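Local coordinates for protein pyocyanin demethylase (Mycobacterium fortuitum subsp. fortuitum DSM 46621 = ATCC 6841, PDB 5K21) that removes the methyl group of the bacterial toxin pyocyanin by a tautomerizing demethylation, giving phenazin-1-ol, and so inhibits Pseudomonas aeruginosa biofilms, at residues D38-D44 with D56-F62; A96-I102 with G114-S119. All blocks are in the same frame, centred on the assembly; numbering follows the deposited sequence.

Interaction 1 of 2, residues D38-D44 with D56-F62; sequences DMDIFSD and DGGACFF. With CA (calcium ion), chain G; 6QF (phenazin-1-ol), chain F.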
# COMPACT_ATOMS: atom_id res chain seq x y z
N ASP B 38 0.31 11.99 9.56
CA ASP B 38 1.52 11.46 10.14
C ASP B 38 1.68 10.02 9.69
O ASP B 38 0.74 9.39 9.18
CB ASP B 38 1.49 11.61 11.66
CG ASP B 38 1.57 13.06 12.10
OD1 ASP B 38 1.98 13.90 11.29
OD2 ASP B 38 1.26 13.38 13.26
N MET B 39 2.88 9.50 9.87
CA MET B 39 3.17 8.18 9.32
C MET B 39 4.27 7.50 10.10
O MET B 39 5.23 8.15 10.53
CB MET B 39 3.58 8.37 7.85
CG MET B 39 3.97 7.17 7.08
SD MET B 39 4.66 7.76 5.52
CE MET B 39 3.53 9.03 5.04
N ASP B 40 4.12 6.20 10.28
CA ASP B 40 5.15 5.37 10.88
C ASP B 40 5.63 4.37 9.85
O ASP B 40 4.81 3.74 9.17
CB ASP B 40 4.63 4.60 12.09
CG ASP B 40 4.25 5.50 13.23
OD1 ASP B 40 4.54 6.72 13.21
OD2 ASP B 40 3.62 4.96 14.17
N ILE B 41 6.94 4.21 9.76
CA ILE B 41 7.56 3.20 8.91
C ILE B 41 8.44 2.35 9.81
O ILE B 41 9.13 2.88 10.68
CB ILE B 41 8.36 3.85 7.76
CG1 ILE B 41 7.39 4.62 6.84
CG2 ILE B 41 9.11 2.80 6.95
CD1 ILE B 41 8.03 5.54 5.83
N PHE B 42 8.34 1.02 9.68
CA PHE B 42 8.96 0.18 10.70
C PHE B 42 9.37 -1.18 10.15
O PHE B 42 8.90 -1.62 9.10
CB PHE B 42 8.01 -0.03 11.87
CG PHE B 42 6.69 -0.63 11.46
CD1 PHE B 42 5.67 0.18 10.98
CD2 PHE B 42 6.50 -2.00 11.48
CE1 PHE B 42 4.46 -0.38 10.56
CE2 PHE B 42 5.32 -2.55 11.07
CZ PHE B 42 4.29 -1.73 10.60
N SER B 43 10.24 -1.84 10.91
CA SER B 43 10.65 -3.21 10.67
C SER B 43 10.71 -3.91 12.01
O SER B 43 10.93 -3.27 13.05
CB SER B 43 12.01 -3.30 9.95
OG SER B 43 13.02 -2.57 10.64
N ASP B 44 10.53 -5.23 11.98
CA ASP B 44 10.53 -6.05 13.18
C ASP B 44 11.31 -7.32 12.93
O ASP B 44 11.47 -7.77 11.79
CB ASP B 44 9.11 -6.43 13.62
CG ASP B 44 8.21 -5.22 13.81
OD1 ASP B 44 8.26 -4.62 14.90
OD2 ASP B 44 7.48 -4.85 12.86
N ASP B 56 9.86 -8.39 9.32
CA ASP B 56 8.78 -7.75 8.60
C ASP B 56 9.13 -6.29 8.37
O ASP B 56 10.15 -5.77 8.84
CB ASP B 56 7.42 -7.92 9.32
CG ASP B 56 7.31 -7.14 10.63
OD1 ASP B 56 7.90 -6.04 10.76
OD2 ASP B 56 6.60 -7.64 11.54
N GLY B 57 8.30 -5.69 7.54
CA GLY B 57 8.40 -4.28 7.22
C GLY B 57 7.03 -3.76 6.89
O GLY B 57 6.20 -4.47 6.33
N GLY B 58 6.78 -2.51 7.26
CA GLY B 58 5.45 -1.97 7.06
C GLY B 58 5.41 -0.47 7.22
O GLY B 58 6.41 0.17 7.57
N ALA B 59 4.22 0.06 6.96
CA ALA B 59 3.97 1.49 7.03
C ALA B 59 2.55 1.70 7.53
O ALA B 59 1.64 0.96 7.15
CB ALA B 59 4.18 2.14 5.65
N CYS B 60 2.39 2.69 8.41
CA CYS B 60 1.09 3.10 8.91
C CYS B 60 0.90 4.58 8.60
O CYS B 60 1.83 5.37 8.78
CB CYS B 60 0.97 2.87 10.41
SG CYS B 60 0.89 1.12 10.88
N PHE B 61 -0.29 4.91 8.11
CA PHE B 61 -0.68 6.28 7.78
C PHE B 61 -1.83 6.68 8.68
O PHE B 61 -2.85 5.98 8.72
CB PHE B 61 -1.10 6.37 6.31
CG PHE B 61 -0.12 5.76 5.36
CD1 PHE B 61 -0.19 4.41 5.04
CD2 PHE B 61 0.87 6.52 4.80
CE1 PHE B 61 0.75 3.84 4.17
CE2 PHE B 61 1.80 5.97 3.93
CZ PHE B 61 1.73 4.62 3.60
N PHE B 62 -1.68 7.81 9.38
CA PHE B 62 -2.73 8.32 10.25
C PHE B 62 -3.78 9.03 9.39
O PHE B 62 -3.56 10.13 8.89
CB PHE B 62 -2.11 9.24 11.31
CG PHE B 62 -1.29 8.49 12.33
CD1 PHE B 62 -0.01 8.04 12.02
CD2 PHE B 62 -1.80 8.24 13.60
CE1 PHE B 62 0.74 7.34 12.94
CE2 PHE B 62 -1.04 7.55 14.54
CZ PHE B 62 0.24 7.09 14.20
CA CA G . 1.81 15.83 12.77
C4 6QF F . 3.61 0.09 14.09
C5 6QF F . 4.03 1.47 14.40
C6 6QF F . 5.23 1.76 14.98
C10 6QF F . 3.05 -2.56 13.59
C13 6QF F . 1.49 -4.24 12.72
C15 6QF F . 0.86 -1.94 12.65
C1 6QF F . 6.14 0.71 15.30
C2 6QF F . 5.81 -0.57 15.03
C3 6QF F . 4.55 -0.97 14.42
N7 6QF F . 4.24 -2.26 14.17
N8 6QF F . 2.41 -0.22 13.52
C9 6QF F . 2.11 -1.53 13.26
C11 6QF F . 2.66 -3.93 13.29
C14 6QF F . 0.56 -3.21 12.39
O19 6QF F . 3.15 2.44 14.09
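Phe42 and Gly58 face each other as an antiparallel hydrogen-bonded pair, and the Phe42 ring is sandwiched: Gly58 CA makes a CH-pi contact with one face, 4.0 Å from the ring centroid, and phenazin-1-ol lies over the opposite face, its C3 above the ring centre. Phe42 chi1 of 56° sets CG between backbone N and carbonyl carbon, folding the ring across the partner strand, where the absence of a side chain on Gly58 lets it lie flat. Cys60 SG, oblique to this ring, comes within 3.3 Å of phenazin-1-ol N8. On the same flank of the ligand as N8, O19 donates a 2.6 Å hydrogen bond to Asp40 OD2; the Phe62 ring turns its edge to the Asp40 carboxylate.

Farther along, Asp44 OD2 and Asp56 OD1 are only 2.4 Å apart, their carboxylate planes 80° apart; Asn21 ND2 is hydrogen-bonded to Asp44 OD1, and Tyr128 OH to Asp56 OD2. Asp38, at the strand entrance, chelates calcium through both carboxylate oxygens, joined by Asp28, Asp35 and three backbone carbonyls. On the face away from the ligand, Met39 runs alongside Phe61 and meets Met39 of both neighbouring subunits. Strands 13-27 and 70-80 flank this hairpin within the barrel.

Interaction 2 of 2, residues A96-I102 with G114-S119; sequences APFTMAI and GELTVS. With 6QF (phenazin-1-ol), chain F.
Strands 98-105 and 114-119 meet here as an antiparallel beta hairpin in the wall of the barrel, with one face turned to phenazin-1-ol and the other bearing mostly polar side chains. On the ligand side, Phe98 and Val118 lie side by side: Val118 CB sits over one face of the ring in a CH-pi contact, 3.9 Å from its centroid and offset toward the rim. Phe98 CG stands between the backbone N and the carbonyl carbon (chi1 60°), which brings the ring alongside Val118 and presents its edge to the ligand, CZ lying 3.4 Å from phenazin-1-ol C14. Met100 reaches the same end of the ligand with its sulfur, SD being 3.8 Å from C14. Farther from the ligand, Ile102 CG1 packs on Leu116 CB at 4.1 Å, and Leu116 extends the apolar surface to Leu130 and Tyr128 of strand 127-132.

The backbone ladder holds these groups in step. Its bond from Met100 N to Leu116 O is nearly straight, with an N-H...O angle of 177°, whereas the one from Gly114 N to Ile102 O is weak. On the other face Thr99 OG1 and Thr117 OG1 share a 2.7 Å hydrogen bond in which either could donate. Thr99 CG2 rests against Glu115 OE1.

The chemistry is thus divided by the sheet: hydroxyls pair with each other on the outside, while an aromatic edge, a thioether and a valine methyl meet the hydrocarbon end of phenazin-1-ol. Such contacts are consistent with recognition of this end by shape and dispersion, with no hydrogen bond to the ligand from either segment.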
# COMPACT_ATOMS: atom_id res chain seq x y z
N ALA B 96 -4.52 -1.26 22.34
CA ALA B 96 -5.44 -2.38 22.30
C ALA B 96 -5.09 -3.34 21.16
O ALA B 96 -4.56 -2.92 20.13
CB ALA B 96 -6.88 -1.90 22.13
N PRO B 97 -5.40 -4.62 21.31
CA PRO B 97 -5.20 -5.54 20.19
C PRO B 97 -6.00 -5.05 18.99
O PRO B 97 -7.10 -4.52 19.13
CB PRO B 97 -5.75 -6.87 20.71
CG PRO B 97 -5.86 -6.73 22.18
CD PRO B 97 -6.03 -5.27 22.47
N PHE B 98 -5.44 -5.22 17.81
CA PHE B 98 -6.19 -4.95 16.59
C PHE B 98 -5.91 -6.05 15.59
O PHE B 98 -4.87 -6.71 15.64
CB PHE B 98 -5.87 -3.57 15.99
CG PHE B 98 -4.42 -3.40 15.63
CD1 PHE B 98 -3.49 -3.05 16.59
CD2 PHE B 98 -4.00 -3.59 14.33
CE1 PHE B 98 -2.15 -2.87 16.25
CE2 PHE B 98 -2.65 -3.43 13.98
CZ PHE B 98 -1.74 -3.07 14.95
N THR B 99 -6.86 -6.25 14.69
CA THR B 99 -6.83 -7.35 13.75
C THR B 99 -6.71 -6.81 12.33
O THR B 99 -7.49 -5.94 11.92
CB THR B 99 -8.06 -8.23 13.90
OG1 THR B 99 -8.05 -8.82 15.20
CG2 THR B 99 -8.07 -9.34 12.84
N MET B 100 -5.73 -7.32 11.62
CA MET B 100 -5.45 -7.00 10.23
C MET B 100 -5.99 -8.11 9.35
O MET B 100 -6.15 -9.25 9.79
CB MET B 100 -3.93 -6.87 9.99
CG MET B 100 -3.19 -6.01 11.00
SD MET B 100 -1.45 -5.82 10.55
CE MET B 100 -1.59 -4.71 9.15
N ALA B 101 -6.33 -7.75 8.13
CA ALA B 101 -6.74 -8.72 7.13
C ALA B 101 -5.49 -9.23 6.44
O ALA B 101 -4.65 -8.45 6.00
CB ALA B 101 -7.70 -8.09 6.12
N ILE B 102 -5.35 -10.56 6.37
CA ILE B 102 -4.31 -11.15 5.54
C ILE B 102 -4.86 -11.22 4.12
O ILE B 102 -5.88 -11.87 3.88
CB ILE B 102 -3.91 -12.54 6.04
CG1 ILE B 102 -3.15 -12.41 7.36
CG2 ILE B 102 -3.05 -13.24 4.99
CD1 ILE B 102 -2.85 -13.76 8.02
N GLY B 114 -7.04 -14.49 5.47
CA GLY B 114 -7.26 -14.69 6.88
C GLY B 114 -7.06 -13.42 7.67
O GLY B 114 -7.37 -12.32 7.19
N GLU B 115 -6.60 -13.56 8.91
CA GLU B 115 -6.51 -12.43 9.81
C GLU B 115 -5.28 -12.56 10.69
O GLU B 115 -4.74 -13.65 10.91
CB GLU B 115 -7.77 -12.31 10.66
CG GLU B 115 -7.98 -13.46 11.56
CD GLU B 115 -9.34 -13.40 12.21
OE1 GLU B 115 -9.74 -12.30 12.64
OE2 GLU B 115 -10.01 -14.46 12.28
N LEU B 116 -4.81 -11.41 11.13
CA LEU B 116 -3.62 -11.32 11.95
C LEU B 116 -3.90 -10.33 13.06
O LEU B 116 -4.16 -9.15 12.79
CB LEU B 116 -2.43 -10.92 11.08
CG LEU B 116 -1.03 -10.81 11.67
CD1 LEU B 116 -0.03 -10.80 10.55
CD2 LEU B 116 -0.84 -9.54 12.47
N THR B 117 -3.87 -10.80 14.30
CA THR B 117 -4.17 -9.95 15.44
C THR B 117 -2.88 -9.55 16.13
O THR B 117 -2.09 -10.40 16.55
CB THR B 117 -5.13 -10.64 16.41
OG1 THR B 117 -6.36 -10.88 15.73
CG2 THR B 117 -5.37 -9.76 17.63
N VAL B 118 -2.69 -8.25 16.28
CA VAL B 118 -1.51 -7.68 16.91
C VAL B 118 -1.87 -7.34 18.34
O VAL B 118 -2.82 -6.59 18.59
CB VAL B 118 -1.03 -6.44 16.17
CG1 VAL B 118 0.25 -5.87 16.82
CG2 VAL B 118 -0.81 -6.75 14.72
N SER B 119 -1.13 -7.90 19.29
CA SER B 119 -1.35 -7.66 20.70
C SER B 119 -0.04 -7.19 21.33
O SER B 119 1.05 -7.54 20.88
CB SER B 119 -1.89 -8.92 21.40
OG SER B 119 -0.97 -9.99 21.30
C4 6QF F . 3.61 0.09 14.09
C5 6QF F . 4.03 1.47 14.40
C6 6QF F . 5.23 1.76 14.98
C10 6QF F . 3.05 -2.56 13.59
C13 6QF F . 1.49 -4.24 12.72
C15 6QF F . 0.86 -1.94 12.65
C1 6QF F . 6.14 0.71 15.30
C2 6QF F . 5.81 -0.57 15.03
C3 6QF F . 4.55 -0.97 14.42
N7 6QF F . 4.24 -2.26 14.17
N8 6QF F . 2.41 -0.22 13.52
C9 6QF F . 2.11 -1.53 13.26
C11 6QF F . 2.66 -3.93 13.29
C14 6QF F . 0.56 -3.21 12.39
O19 6QF F . 3.15 2.44 14.09

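Overall arrangement
Both interactions are neighbouring-strand pairings in one closed antiparallel sheet of eight strands, the barrel of the allene oxide cyclase-like family. Interaction 1 joins the second and third strands, and interaction 2, which opens only after the first has closed along the chain, joins the sixth and seventh. Their centres are 15 Å apart on opposite sides of the chain's centre, and their nearest atoms, about 6 Å apart, do not touch. Phenazin-1-ol bridges them: 38-44 with 56-62 supplies a polar grip and an aromatic ring lying over the ligand, 96-102 with 114-119 an apolar wall. The pair illustrates how a barrel can build one pocket from hairpins distant in sequence.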